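Local atomic coordinates of possible metal-dependent hydrolase (Veillonella parvula, PDB entry 3RPC), a protein that probably acts as a hydrolase that depends on a pair of zinc ions, with the fold of the metallo-beta-lactamase superfamily, its substrate being unknown. Residues A[22-27]-A[118-123]; A[29-34]-A[79-84]; A[40-45]-A[194-199]; A[124-129]-A[154-159]; A[235-240]-A[253-258]. All blocks are in the same frame, centred on the assembly; numbering follows the deposited sequence. Where two conformers were deposited one is given.

Contact 1: residues A[22-27]-A[118-123]; sequences TTFLID and LEFNGI
Thr-22 is met by three side chains of the 118-123 hairpin. Its CB lies 3.5 Å from Ile-123 CD1, a tight pair of carbons made where the two side chains run tip to tip. The methyl Thr-22 CG2 reaches the Phe-120 ring at its edge, in the plane, with Phe-120 CE2 at 3.8 Å. Turned the other way, Thr-22 OG1 accepts a weak hydrogen bond from Asn-121 ND2, 3.3 Å long and bent to 153°. This division follows from chi1 of -67°, which sets CG2 opposite the backbone N and leaves OG1 beside it, facing the turn.

Phe-24, two residues further along the same strand, brings the end of its ring to the same apolar group. Phe-24 CE1 approaches Phe-120 CD2 at 4.0 Å, the two rings drawing alongside from opposed directions, while Phe-24 CE2 touches Ile-123 CD1 at 3.8 Å. Thr-22 CG2 also sits over one face of the Phe-24 ring, toward its rim.

Behind these groups, a type I' turn from Phe-120 to Ile-123 closes the hairpin, and Phe-120 and Ile-123 exchange two backbone hydrogen bonds. Farther out, the Phe-120 ring packs edge-to-face with Phe-93, and Phe-24 meets Phe-155. Strand 22-26 belongs to one sheet and the hairpin to the other, so this is the interior of the alpha-beta/beta-alpha sandwich of the superfamily. With four of the five touching residues buried and one weak polar bond at the turn, the two sheets are held here chiefly by apolar contact.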
# COMPACT_ATOMS: atom_id res chain seq x y z
N THR A 22 -15.52 11.62 21.58
CA THR A 22 -14.09 11.44 21.40
C THR A 22 -13.53 12.49 20.46
O THR A 22 -14.03 12.66 19.35
CB THR A 22 -13.77 10.04 20.83
OG1 THR A 22 -14.10 9.05 21.82
CG2 THR A 22 -12.29 9.93 20.48
N THR A 23 -12.50 13.20 20.91
CA THR A 23 -11.83 14.16 20.04
C THR A 23 -10.41 13.71 19.73
O THR A 23 -9.59 13.54 20.63
CB THR A 23 -11.81 15.56 20.67
OG1 THR A 23 -13.16 16.05 20.78
CG2 THR A 23 -11.01 16.53 19.82
N PHE A 24 -10.12 13.53 18.44
CA PHE A 24 -8.80 13.17 17.97
C PHE A 24 -8.04 14.40 17.53
O PHE A 24 -8.50 15.14 16.65
CB PHE A 24 -8.91 12.24 16.75
CG PHE A 24 -9.61 10.94 17.02
CD1 PHE A 24 -8.92 9.86 17.56
CD2 PHE A 24 -10.96 10.79 16.73
CE1 PHE A 24 -9.56 8.65 17.80
CE2 PHE A 24 -11.61 9.58 16.97
CZ PHE A 24 -10.91 8.51 17.50
N LEU A 25 -6.86 14.61 18.12
CA LEU A 25 -5.92 15.60 17.59
C LEU A 25 -5.11 14.92 16.49
O LEU A 25 -4.41 13.93 16.74
CB LEU A 25 -5.00 16.10 18.72
CG LEU A 25 -3.88 17.06 18.30
CD1 LEU A 25 -4.45 18.33 17.72
CD2 LEU A 25 -2.96 17.38 19.48
N ILE A 26 -5.25 15.44 15.28
CA ILE A 26 -4.63 14.85 14.10
C ILE A 26 -3.35 15.58 13.71
O ILE A 26 -3.33 16.81 13.62
CB ILE A 26 -5.63 14.87 12.93
CG1 ILE A 26 -6.78 13.90 13.21
CG2 ILE A 26 -4.93 14.51 11.61
CD1 ILE A 26 -7.98 14.09 12.29
N ASP A 27 -2.29 14.80 13.51
CA ASP A 27 -1.02 15.27 12.94
C ASP A 27 -0.57 16.63 13.49
O ASP A 27 -0.41 17.59 12.73
CB ASP A 27 -1.12 15.30 11.41
CG ASP A 27 -1.13 13.90 10.80
OD1 ASP A 27 -1.17 12.92 11.55
OD2 ASP A 27 -1.12 13.79 9.55
N LEU A 118 -8.32 -0.60 14.53
CA LEU A 118 -8.42 -0.66 15.99
C LEU A 118 -9.73 -0.02 16.40
O LEU A 118 -10.29 0.79 15.65
CB LEU A 118 -7.27 0.09 16.66
CG LEU A 118 -5.86 -0.49 16.48
CD1 LEU A 118 -4.82 0.42 17.10
CD2 LEU A 118 -5.77 -1.91 17.06
N GLU A 119 -10.23 -0.39 17.56
CA GLU A 119 -11.42 0.25 18.10
C GLU A 119 -11.04 1.15 19.26
O GLU A 119 -10.13 0.84 20.05
CB GLU A 119 -12.45 -0.79 18.54
CG GLU A 119 -13.85 -0.23 18.72
CD GLU A 119 -14.93 -1.25 18.42
OE1 GLU A 119 -14.59 -2.38 18.01
OE2 GLU A 119 -16.13 -0.92 18.58
N PHE A 120 -11.72 2.28 19.37
CA PHE A 120 -11.46 3.22 20.44
C PHE A 120 -12.76 3.93 20.78
O PHE A 120 -13.29 4.68 19.97
CB PHE A 120 -10.41 4.25 20.00
CG PHE A 120 -9.99 5.20 21.10
CD1 PHE A 120 -9.25 4.75 22.18
CD2 PHE A 120 -10.34 6.54 21.05
CE1 PHE A 120 -8.88 5.61 23.19
CE2 PHE A 120 -9.96 7.42 22.06
CZ PHE A 120 -9.23 6.95 23.14
N ASN A 121 -13.28 3.66 21.98
CA ASN A 121 -14.49 4.33 22.43
C ASN A 121 -15.64 4.25 21.42
O ASN A 121 -16.38 5.22 21.23
CB ASN A 121 -14.20 5.78 22.79
CG ASN A 121 -13.23 5.91 23.94
OD1 ASN A 121 -13.08 5.00 24.76
ND2 ASN A 121 -12.56 7.06 24.02
N GLY A 122 -15.79 3.09 20.80
CA GLY A 122 -16.88 2.84 19.87
C GLY A 122 -16.58 3.29 18.45
O GLY A 122 -17.40 3.11 17.56
N ILE A 123 -15.40 3.87 18.25
CA ILE A 123 -15.00 4.34 16.93
C ILE A 123 -13.99 3.39 16.34
O ILE A 123 -13.01 3.03 17.00
CB ILE A 123 -14.38 5.74 17.02
CG1 ILE A 123 -15.38 6.72 17.64
CG2 ILE A 123 -13.91 6.22 15.63
CD1 ILE A 123 -14.73 7.88 18.31

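Contact 2: residues A[29-34]-A[79-84]; sequences FLAPKD and DDTAIN
Leu-30 lays its side chain along the first turn of helix 80-85: CB meets the Thr-81 methyl CG2 at 3.7 Å, and CD1 reaches Ala-82 CB at 4.1 Å. The polar centre of the contact is the Asp-79 carboxylate. Asp-79 OD1 takes the backbone N of Leu-30 at 2.9 Å, nearly straight at 171°, and also the N of Ala-82 at 3.0 Å. The two donors approach from opposite faces of the carboxylate plane, so the group is pinned between loop and helix. The second bond makes Asp-79 the N-cap of the helix; with chi1 at 73°, CG stands between the backbone N and the carbonyl carbon, which turns the carboxylate back over the first turn. Asp-79 OD2 accepts a weaker, strongly bent bond from Ala-31 N, also 2.9 Å long. Phe-29 CD1 lies 3.4 Å from Asp-79 OD2, the ring plane about perpendicular to the carboxylate, at 79°. Buried as it is, the acid is supplied with N-H groups from both segments, which would probably favour its charged form.

The loop follows strand 22-26, and the Phe-29 side chain is about 8 Å from a zinc ion. Arg-11 of strand 6-11 makes a cation-pi contact with this ring and bonds to the carbonyls of Phe-29 and Ala-31, while Met-58 and Leu-61 of helix 58-62 pack on Leu-30, leaving the loop held among two helices and a strand.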
# COMPACT_ATOMS: atom_id res chain seq x y z
N PHE A 29 1.48 19.58 14.42
CA PHE A 29 2.70 20.30 14.12
C PHE A 29 2.44 21.67 14.73
O PHE A 29 1.70 22.46 14.16
CB PHE A 29 2.85 20.36 12.59
CG PHE A 29 3.84 21.39 12.07
CD1 PHE A 29 5.07 21.60 12.69
CD2 PHE A 29 3.55 22.10 10.91
CE1 PHE A 29 5.97 22.53 12.18
CE2 PHE A 29 4.45 23.02 10.39
CZ PHE A 29 5.67 23.23 11.02
N LEU A 30 3.00 21.90 15.91
CA LEU A 30 2.51 22.99 16.76
C LEU A 30 3.48 24.16 16.95
O LEU A 30 3.20 25.08 17.73
CB LEU A 30 2.05 22.44 18.12
CG LEU A 30 1.02 21.30 18.05
CD1 LEU A 30 0.58 20.86 19.45
CD2 LEU A 30 -0.18 21.73 17.21
N ALA A 31 4.60 24.16 16.23
CA ALA A 31 5.65 25.17 16.43
C ALA A 31 5.15 26.59 16.19
O ALA A 31 4.29 26.83 15.34
CB ALA A 31 6.84 24.88 15.51
N PRO A 32 5.70 27.56 16.94
CA PRO A 32 5.38 28.96 16.62
C PRO A 32 5.83 29.35 15.21
O PRO A 32 6.70 28.70 14.63
CB PRO A 32 6.18 29.75 17.67
CG PRO A 32 6.40 28.77 18.80
CD PRO A 32 6.55 27.43 18.13
N LYS A 33 5.24 30.41 14.68
CA LYS A 33 5.60 30.98 13.39
C LYS A 33 7.12 31.07 13.18
O LYS A 33 7.86 31.54 14.05
CB LYS A 33 4.96 32.37 13.25
CG LYS A 33 5.30 33.11 11.96
CD LYS A 33 4.48 34.40 11.84
CE LYS A 33 4.86 35.20 10.61
NZ LYS A 33 4.01 36.43 10.52
N ASP A 34 7.57 30.62 12.01
CA ASP A 34 8.96 30.79 11.57
C ASP A 34 10.01 30.06 12.41
O ASP A 34 11.19 30.37 12.34
CB ASP A 34 9.31 32.29 11.43
CG ASP A 34 8.63 32.93 10.23
OD1 ASP A 34 8.06 32.19 9.41
OD2 ASP A 34 8.67 34.18 10.11
N ASP A 79 5.89 17.39 15.67
CA ASP A 79 7.08 18.20 15.93
C ASP A 79 7.43 18.28 17.41
O ASP A 79 6.68 17.79 18.26
CB ASP A 79 6.96 19.61 15.30
CG ASP A 79 5.99 20.52 16.04
OD1 ASP A 79 5.05 20.02 16.70
OD2 ASP A 79 6.16 21.75 15.92
N ASP A 80 8.59 18.87 17.70
CA ASP A 80 9.05 19.00 19.08
C ASP A 80 8.03 19.71 19.97
O ASP A 80 7.82 19.31 21.11
CB ASP A 80 10.39 19.73 19.13
CG ASP A 80 11.56 18.83 18.79
OD1 ASP A 80 11.38 17.59 18.80
OD2 ASP A 80 12.67 19.35 18.52
N THR A 81 7.39 20.74 19.43
CA THR A 81 6.39 21.45 20.22
C THR A 81 5.27 20.51 20.63
O THR A 81 4.84 20.52 21.79
CB THR A 81 5.83 22.65 19.47
OG1 THR A 81 6.90 23.54 19.11
CG2 THR A 81 4.82 23.39 20.34
N ALA A 82 4.80 19.70 19.69
CA ALA A 82 3.79 18.71 20.01
C ALA A 82 4.29 17.72 21.06
O ALA A 82 3.60 17.42 22.02
CB ALA A 82 3.35 17.97 18.75
N ILE A 83 5.49 17.20 20.85
CA ILE A 83 6.07 16.22 21.78
C ILE A 83 6.09 16.76 23.20
O ILE A 83 5.79 16.04 24.16
CB ILE A 83 7.49 15.82 21.34
CG1 ILE A 83 7.43 14.95 20.08
CG2 ILE A 83 8.21 15.06 22.47
CD1 ILE A 83 8.69 15.03 19.24
N ASN A 84 6.40 18.05 23.34
CA ASN A 84 6.59 18.64 24.66
C ASN A 84 5.32 19.20 25.28
O ASN A 84 5.32 19.59 26.45
CB ASN A 84 7.65 19.74 24.59
CG ASN A 84 9.04 19.19 24.30
OD1 ASN A 84 9.40 18.09 24.72
ND2 ASN A 84 9.84 19.97 23.58

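Contact 3: residues A[40-45]-A[194-199]; sequences EGTFNY and AQILGF
Gly-41 starts the contact with its carbonyl O, which accepts from Leu-197 N at 3.0 Å, the N-H pointing at it with an angle of 156°. Water 1 donates to the same oxygen and to Leu-197 O, bridging the two backbones. The Ile-196 methyl CG2 also rests on Gly-41 O, at 3.4 Å.

Thr-42 comes next, paired with Ile-196 in a single beta bridge. Thr-42 CG2 meets Ile-196 CD1 at 3.7 Å, the two side chains passing at a slant. With chi1 of 64° the hydroxyl lies between the backbone N and the carbonyl carbon, where OG1 bonds to Phe-39 O and Asn-231 ND2 instead of to the facing loop.

Phe-43 closes the bridge through its N, 3.0 Å from Gln-195 O and well aligned at 166°. Phe-43 CB lies against Gln-195 CB at 4.0 Å.

A type II turn from Thr-42 then brings Tyr-45 round to Leu-197, whose CD1 touches Tyr-45 CD2, 3.7 Å away; the side chains are roughly perpendicular. Leu-197 CG and CD2 lie against the carbonyl O of Thr-42, so Leu-197 touches Gly-41, Thr-42 and Tyr-45. Asn-231 and His-232 border the bridge, and the side chain of Ile-196 is about 10 Å from a zinc ion. Two backbone bonds and a bridging water join the two loops main chain to main chain at the surface, with carbon contacts, several of them to carbonyl oxygens, around them, so the pairing depends little on side-chain polarity.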
# COMPACT_ATOMS: atom_id res chain seq x y z
N GLU A 40 14.83 21.74 3.00
CA GLU A 40 15.92 21.78 2.02
C GLU A 40 15.52 21.11 0.71
O GLU A 40 14.90 20.04 0.72
CB GLU A 40 17.18 21.13 2.60
CG GLU A 40 18.41 21.27 1.73
CD GLU A 40 19.65 20.65 2.36
OE1 GLU A 40 19.56 20.25 3.54
OE2 GLU A 40 20.69 20.57 1.68
N GLY A 41 15.88 21.74 -0.40
CA GLY A 41 15.71 21.16 -1.72
C GLY A 41 14.28 21.18 -2.22
O GLY A 41 13.94 20.47 -3.18
N THR A 42 13.44 21.98 -1.59
CA THR A 42 12.03 22.02 -1.96
C THR A 42 11.62 23.38 -2.53
O THR A 42 12.34 24.37 -2.40
CB THR A 42 11.10 21.69 -0.77
OG1 THR A 42 11.23 22.68 0.26
CG2 THR A 42 11.42 20.30 -0.20
N PHE A 43 10.46 23.39 -3.17
CA PHE A 43 9.86 24.61 -3.68
C PHE A 43 9.86 25.71 -2.61
O PHE A 43 9.44 25.48 -1.47
CB PHE A 43 8.44 24.27 -4.15
CG PHE A 43 7.67 25.43 -4.74
CD1 PHE A 43 7.84 25.77 -6.08
CD2 PHE A 43 6.77 26.14 -3.98
CE1 PHE A 43 7.11 26.82 -6.63
CE2 PHE A 43 6.04 27.19 -4.52
CZ PHE A 43 6.21 27.53 -5.85
N ASN A 44 10.35 26.89 -2.96
CA ASN A 44 10.29 28.05 -2.07
C ASN A 44 11.04 27.80 -0.75
O ASN A 44 10.57 28.20 0.32
CB ASN A 44 8.82 28.41 -1.80
CG ASN A 44 8.65 29.71 -1.04
OD1 ASN A 44 9.41 30.66 -1.21
ND2 ASN A 44 7.63 29.75 -0.19
N TYR A 45 12.19 27.14 -0.82
CA TYR A 45 12.92 26.73 0.39
C TYR A 45 13.39 27.92 1.22
O TYR A 45 13.69 27.75 2.41
CB TYR A 45 14.10 25.82 0.06
CG TYR A 45 15.22 26.48 -0.73
CD1 TYR A 45 16.23 27.18 -0.09
CD2 TYR A 45 15.27 26.37 -2.11
CE1 TYR A 45 17.25 27.78 -0.81
CE2 TYR A 45 16.28 26.96 -2.84
CZ TYR A 45 17.27 27.66 -2.19
OH TYR A 45 18.28 28.23 -2.93
N ALA A 194 2.61 20.07 -2.40
CA ALA A 194 4.00 20.25 -2.01
C ALA A 194 4.92 19.76 -3.12
O ALA A 194 4.73 18.66 -3.66
CB ALA A 194 4.27 19.49 -0.72
N GLN A 195 5.92 20.56 -3.46
CA GLN A 195 6.81 20.23 -4.58
C GLN A 195 8.28 20.28 -4.21
O GLN A 195 8.69 21.01 -3.30
CB GLN A 195 6.54 21.14 -5.76
CG GLN A 195 5.19 20.91 -6.37
CD GLN A 195 5.03 21.60 -7.71
OE1 GLN A 195 4.84 22.80 -7.78
NE2 GLN A 195 5.11 20.83 -8.79
N ILE A 196 9.06 19.51 -4.95
CA ILE A 196 10.49 19.37 -4.75
C ILE A 196 11.19 19.99 -5.94
O ILE A 196 10.71 19.86 -7.07
CB ILE A 196 10.89 17.88 -4.71
CG1 ILE A 196 9.99 17.09 -3.74
CG2 ILE A 196 12.37 17.73 -4.35
CD1 ILE A 196 10.04 17.57 -2.31
N LEU A 197 12.31 20.67 -5.71
CA LEU A 197 13.06 21.26 -6.82
C LEU A 197 13.50 20.17 -7.79
O LEU A 197 13.97 19.10 -7.38
CB LEU A 197 14.26 22.06 -6.30
CG LEU A 197 13.96 23.24 -5.37
CD1 LEU A 197 15.27 23.85 -4.86
CD2 LEU A 197 13.12 24.29 -6.06
N GLY A 198 13.33 20.43 -9.08
CA GLY A 198 13.75 19.49 -10.10
C GLY A 198 12.74 18.43 -10.48
O GLY A 198 13.02 17.59 -11.33
N PHE A 199 11.57 18.45 -9.85
CA PHE A 199 10.51 17.47 -10.13
C PHE A 199 9.18 18.17 -10.45
O PHE A 199 8.81 19.12 -9.78
CB PHE A 199 10.31 16.50 -8.96
CG PHE A 199 11.49 15.60 -8.70
CD1 PHE A 199 12.58 16.06 -7.98
CD2 PHE A 199 11.50 14.31 -9.20
CE1 PHE A 199 13.67 15.23 -7.75
CE2 PHE A 199 12.58 13.47 -8.97
CZ PHE A 199 13.67 13.93 -8.25
O HOH W 1 15.65 18.88 -4.81

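Contact 4: residues A[124-129]-A[154-159]; sequences TLRKTG and IFEAAD
Glu-156 OE1 is gripped by two nitrogens of one guanidinium: Arg-126 NE at 2.9 Å and NH2 at 3.0 Å. The salt bridge is side-on, both N-H groups converging on a single oxygen, with angles of 141° and 137°. The oxygen lies at the guanidinium edge, yet the carboxylate is turned almost at right angles to that group, 83° between planes. NE meets OE1 from above the carboxylate plane, while NH2 meets it on the syn side, nearer that plane. Arg-126 gets there with an extended chain from CG to NE, reaching diagonally across to Glu-156, two residues beyond its own partner Ile-154 and on the same face, while the methyl CG2 of Thr-124 sits over the centre of one guanidinium face.

Underneath runs an antiparallel pairing of strands 123-128 and 152-156 in one of the two sheets of the metallo-beta-lactamase sandwich. Thr-124 and Glu-156 form one hydrogen-bonded pair, Arg-126 and Ile-154 another, each linked by two backbone bonds. Between them, Leu-125 and Phe-155 make a non-hydrogen-bonded pair on the other face, where Leu-125 CD2 touches Phe-155 CE1 at 3.8 Å. That face turns to the sandwich interior: Phe-155 packs on Leu-17 and Ile-19 of the opposing sheet.

On the face carrying the salt bridge, Arg-126 CB lies 4.0 Å from Ile-154 CB. Further along the same face, Thr-128 CG2 meets Ile-154 CG1 at 3.7 Å with the side chains nearly perpendicular. Phe-182 of helix 173-182 covers Arg-126, Ile-154 and Glu-156 on this face.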
# COMPACT_ATOMS: atom_id res chain seq x y z
N THR A 124 -14.21 2.99 15.09
CA THR A 124 -13.27 2.11 14.41
C THR A 124 -12.33 2.95 13.54
O THR A 124 -12.78 3.77 12.75
CB THR A 124 -14.00 1.07 13.54
OG1 THR A 124 -14.86 0.28 14.37
CG2 THR A 124 -13.01 0.16 12.85
N LEU A 125 -11.03 2.74 13.72
CA LEU A 125 -10.02 3.43 12.94
C LEU A 125 -9.38 2.41 12.02
O LEU A 125 -8.83 1.42 12.48
CB LEU A 125 -8.94 4.05 13.83
CG LEU A 125 -9.30 5.21 14.75
CD1 LEU A 125 -9.99 4.72 16.02
CD2 LEU A 125 -8.07 6.03 15.14
N ARG A 126 -9.45 2.66 10.71
CA ARG A 126 -8.90 1.72 9.74
C ARG A 126 -7.77 2.38 8.98
O ARG A 126 -7.93 3.48 8.45
CB ARG A 126 -9.97 1.29 8.74
CG ARG A 126 -11.27 0.80 9.33
CD ARG A 126 -12.15 0.24 8.20
NE ARG A 126 -13.44 -0.24 8.69
CZ ARG A 126 -13.64 -1.43 9.23
NH1 ARG A 126 -12.63 -2.28 9.37
NH2 ARG A 126 -14.85 -1.78 9.66
N LYS A 127 -6.63 1.71 8.91
CA LYS A 127 -5.51 2.25 8.18
C LYS A 127 -5.72 2.15 6.68
O LYS A 127 -6.12 1.09 6.17
CB LYS A 127 -4.20 1.56 8.57
CG LYS A 127 -3.00 2.06 7.78
CD LYS A 127 -1.68 1.65 8.39
CE LYS A 127 -1.42 0.17 8.23
NZ LYS A 127 -0.19 -0.24 8.96
N THR A 128 -5.44 3.23 5.97
CA THR A 128 -5.49 3.20 4.51
C THR A 128 -4.08 3.40 3.96
O THR A 128 -3.21 3.98 4.63
CB THR A 128 -6.44 4.28 3.95
OG1 THR A 128 -5.95 5.59 4.29
CG2 THR A 128 -7.85 4.11 4.51
N GLY A 129 -3.86 2.94 2.73
CA GLY A 129 -2.56 3.07 2.11
C GLY A 129 -2.31 4.40 1.45
O GLY A 129 -3.22 5.23 1.31
N ILE A 154 -9.52 5.78 8.02
CA ILE A 154 -10.97 5.79 7.93
C ILE A 154 -11.53 5.72 9.36
O ILE A 154 -11.13 4.85 10.14
CB ILE A 154 -11.48 4.59 7.09
CG1 ILE A 154 -11.30 4.87 5.60
CG2 ILE A 154 -12.93 4.27 7.41
CD1 ILE A 154 -12.32 5.84 5.02
N PHE A 155 -12.39 6.67 9.72
CA PHE A 155 -13.06 6.64 11.03
C PHE A 155 -14.53 6.27 10.82
O PHE A 155 -15.24 6.92 10.06
CB PHE A 155 -13.02 8.01 11.73
CG PHE A 155 -11.63 8.56 11.97
CD1 PHE A 155 -11.07 8.51 13.24
CD2 PHE A 155 -10.91 9.15 10.95
CE1 PHE A 155 -9.81 9.03 13.48
CE2 PHE A 155 -9.64 9.68 11.19
CZ PHE A 155 -9.09 9.62 12.45
N GLU A 156 -14.98 5.21 11.49
CA GLU A 156 -16.37 4.77 11.42
C GLU A 156 -16.97 4.71 12.82
O GLU A 156 -16.28 4.36 13.77
CB GLU A 156 -16.47 3.39 10.79
CG GLU A 156 -16.04 3.34 9.35
CD GLU A 156 -16.02 1.93 8.80
OE1 GLU A 156 -15.89 0.98 9.60
OE2 GLU A 156 -16.14 1.77 7.57
N ALA A 157 -18.24 5.06 12.94
CA ALA A 157 -18.95 4.92 14.21
C ALA A 157 -20.45 4.91 13.95
O ALA A 157 -20.91 5.45 12.94
CB ALA A 157 -18.58 6.06 15.16
N ALA A 158 -21.21 4.29 14.85
CA ALA A 158 -22.65 4.14 14.65
C ALA A 158 -23.36 5.47 14.47
O ALA A 158 -23.23 6.37 15.31
CB ALA A 158 -23.26 3.37 15.82
N ASP A 159 -24.10 5.59 13.37
CA ASP A 159 -24.94 6.77 13.11
C ASP A 159 -24.12 8.03 12.90
O ASP A 159 -24.65 9.14 13.00
CB ASP A 159 -25.93 6.97 14.26
CG ASP A 159 -26.75 5.74 14.54
OD1 ASP A 159 -27.28 5.14 13.57
OD2 ASP A 159 -26.86 5.35 15.72

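Contact 5: residues A[235-240]-A[253-258]; sequences TSRKDV and VAVPED
Arg-237 runs antiparallel alongside Val-255, joining the first turn of helix 237-246 to the residues just after strand 253-254 in a beta-alpha-beta unit that begins with strand 221-225. Val-255 CG1 lies against the aliphatic part of the arginine, 3.6 Å from Arg-237 CG, and Val-255 CG2 turns to Val-240 CG1 at 3.7 Å, those two side chains crossing at a slant.

Extended from CG to NE, the arginine carries its guanidinium beyond the valine to the Pro-256 carbonyl. Arg-237 NE and NH1 both hold Pro-256 O, at 3.0 and 2.9 Å; NH1 lies in the carbonyl plane on a lone pair, and NE stands above it. Arg-237 NH1 also forms a salt bridge to Asp-258 OD1 at 2.7 Å. The acceptors lie in the guanidinium plane, but the Asp-258 carboxylate is turned 71° from it and is met from above. Over one guanidinium face lies Glu-257 OE1, too far out of plane for an N-H to point at it, so that it adds charge alone; its OE2 pairs with Arg-241.

Through NH2 the arginine has a second acid partner, Asp-228, so the charge of this buried arginine is probably balanced by two carboxylates. At the helix start, Ser-236 and Asp-239 form a capping box: Asp-239 N donates to Ser-236 OG, and Ser-236 N to Asp-239 OD2. Water 2 lies 3.1 Å from Arg-237 NH2, from which it accepts, and 2.7 Å from Asp-258 OD2, bridging the two.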
# COMPACT_ATOMS: atom_id res chain seq x y z
N THR A 235 0.31 25.06 -3.92
CA THR A 235 -1.10 25.35 -4.12
C THR A 235 -1.67 25.90 -2.82
O THR A 235 -1.62 25.23 -1.78
CB THR A 235 -1.87 24.10 -4.54
OG1 THR A 235 -1.42 23.68 -5.85
CG2 THR A 235 -3.38 24.36 -4.58
N SER A 236 -2.21 27.11 -2.89
CA SER A 236 -2.69 27.84 -1.72
C SER A 236 -4.21 27.74 -1.57
O SER A 236 -4.89 27.24 -2.46
CB SER A 236 -2.33 29.32 -1.88
OG SER A 236 -3.02 29.86 -3.00
N ARG A 237 -4.75 28.21 -0.45
CA ARG A 237 -6.20 28.28 -0.34
C ARG A 237 -6.80 29.13 -1.47
O ARG A 237 -7.84 28.77 -2.04
CB ARG A 237 -6.61 28.89 1.00
CG ARG A 237 -6.46 27.99 2.21
CD ARG A 237 -7.10 28.73 3.38
NE ARG A 237 -7.17 27.93 4.59
CZ ARG A 237 -6.23 27.88 5.52
NH1 ARG A 237 -6.43 27.11 6.58
NH2 ARG A 237 -5.10 28.56 5.38
N LYS A 238 -6.15 30.25 -1.78
CA LYS A 238 -6.63 31.12 -2.85
C LYS A 238 -6.71 30.33 -4.16
O LYS A 238 -7.70 30.44 -4.90
CB LYS A 238 -5.69 32.32 -3.03
CG LYS A 238 -5.82 33.40 -1.97
CD LYS A 238 -4.74 34.46 -2.16
CE LYS A 238 -4.78 35.51 -1.06
NZ LYS A 238 -3.60 36.43 -1.15
N ASP A 239 -5.69 29.52 -4.42
CA ASP A 239 -5.65 28.70 -5.64
C ASP A 239 -6.81 27.71 -5.66
O ASP A 239 -7.49 27.54 -6.68
CB ASP A 239 -4.33 27.93 -5.74
CG ASP A 239 -3.11 28.83 -5.83
OD1 ASP A 239 -3.27 30.03 -6.13
OD2 ASP A 239 -1.99 28.32 -5.62
N VAL A 240 -7.06 27.05 -4.53
CA VAL A 240 -8.12 26.06 -4.49
C VAL A 240 -9.48 26.75 -4.64
O VAL A 240 -10.36 26.24 -5.33
CB VAL A 240 -8.06 25.22 -3.21
CG1 VAL A 240 -9.35 24.41 -3.05
CG2 VAL A 240 -6.85 24.31 -3.24
N VAL A 253 -16.89 21.20 -1.77
CA VAL A 253 -15.54 21.35 -1.24
C VAL A 253 -15.42 22.53 -0.28
O VAL A 253 -15.62 23.69 -0.68
CB VAL A 253 -14.50 21.56 -2.36
CG1 VAL A 253 -13.09 21.65 -1.77
CG2 VAL A 253 -14.60 20.43 -3.39
N ALA A 254 -15.08 22.24 0.97
CA ALA A 254 -14.82 23.27 1.97
C ALA A 254 -13.32 23.55 2.04
O ALA A 254 -12.51 22.63 1.91
CB ALA A 254 -15.34 22.84 3.33
N VAL A 255 -12.97 24.81 2.24
CA VAL A 255 -11.59 25.22 2.44
C VAL A 255 -11.54 25.99 3.75
O VAL A 255 -11.60 27.22 3.76
CB VAL A 255 -11.08 26.10 1.29
CG1 VAL A 255 -9.60 26.40 1.45
CG2 VAL A 255 -11.36 25.43 -0.06
N PRO A 256 -11.46 25.27 4.88
CA PRO A 256 -11.58 25.97 6.16
C PRO A 256 -10.38 26.84 6.48
O PRO A 256 -9.25 26.51 6.13
CB PRO A 256 -11.68 24.84 7.18
CG PRO A 256 -10.94 23.69 6.51
CD PRO A 256 -11.35 23.81 5.06
N GLU A 257 -10.63 27.97 7.15
CA GLU A 257 -9.56 28.77 7.70
C GLU A 257 -8.96 28.06 8.91
O GLU A 257 -9.59 27.19 9.51
CB GLU A 257 -10.08 30.13 8.13
CG GLU A 257 -10.69 30.95 7.00
CD GLU A 257 -9.68 31.36 5.95
OE1 GLU A 257 -8.48 31.43 6.25
OE2 GLU A 257 -10.10 31.62 4.80
N ASP A 258 -7.75 28.45 9.27
CA ASP A 258 -7.16 27.97 10.51
C ASP A 258 -8.08 28.37 11.66
O ASP A 258 -8.40 29.56 11.79
CB ASP A 258 -5.78 28.59 10.71
CG ASP A 258 -4.73 28.03 9.75
OD1 ASP A 258 -5.05 27.14 8.93
OD2 ASP A 258 -3.57 28.49 9.83
O HOH W 2 -2.61 28.66 7.28

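How the contacts relate
From the N terminus, strand 22-26 opens contact 1, which closes at the 118-123 hairpin and joins the two sheets. Contact 2 is nested inside that loop: 29-34 follows almost directly and meets helix 80-85. Next, 40-45 starts contact 3, which joins the loop after strand 22-26 to the loop after strand 186-190; as 194-199 lies beyond the hairpin, it crosses both contacts 1 and 2. Contact 4 is nested within contact 3 and touches contact 1, its strand 123-128 continuing from the hairpin in the same sheet. Contact 5 closes last, in series with the others, at the far edge of that sheet; its centre is about 25 Å from those of contacts 1 and 4.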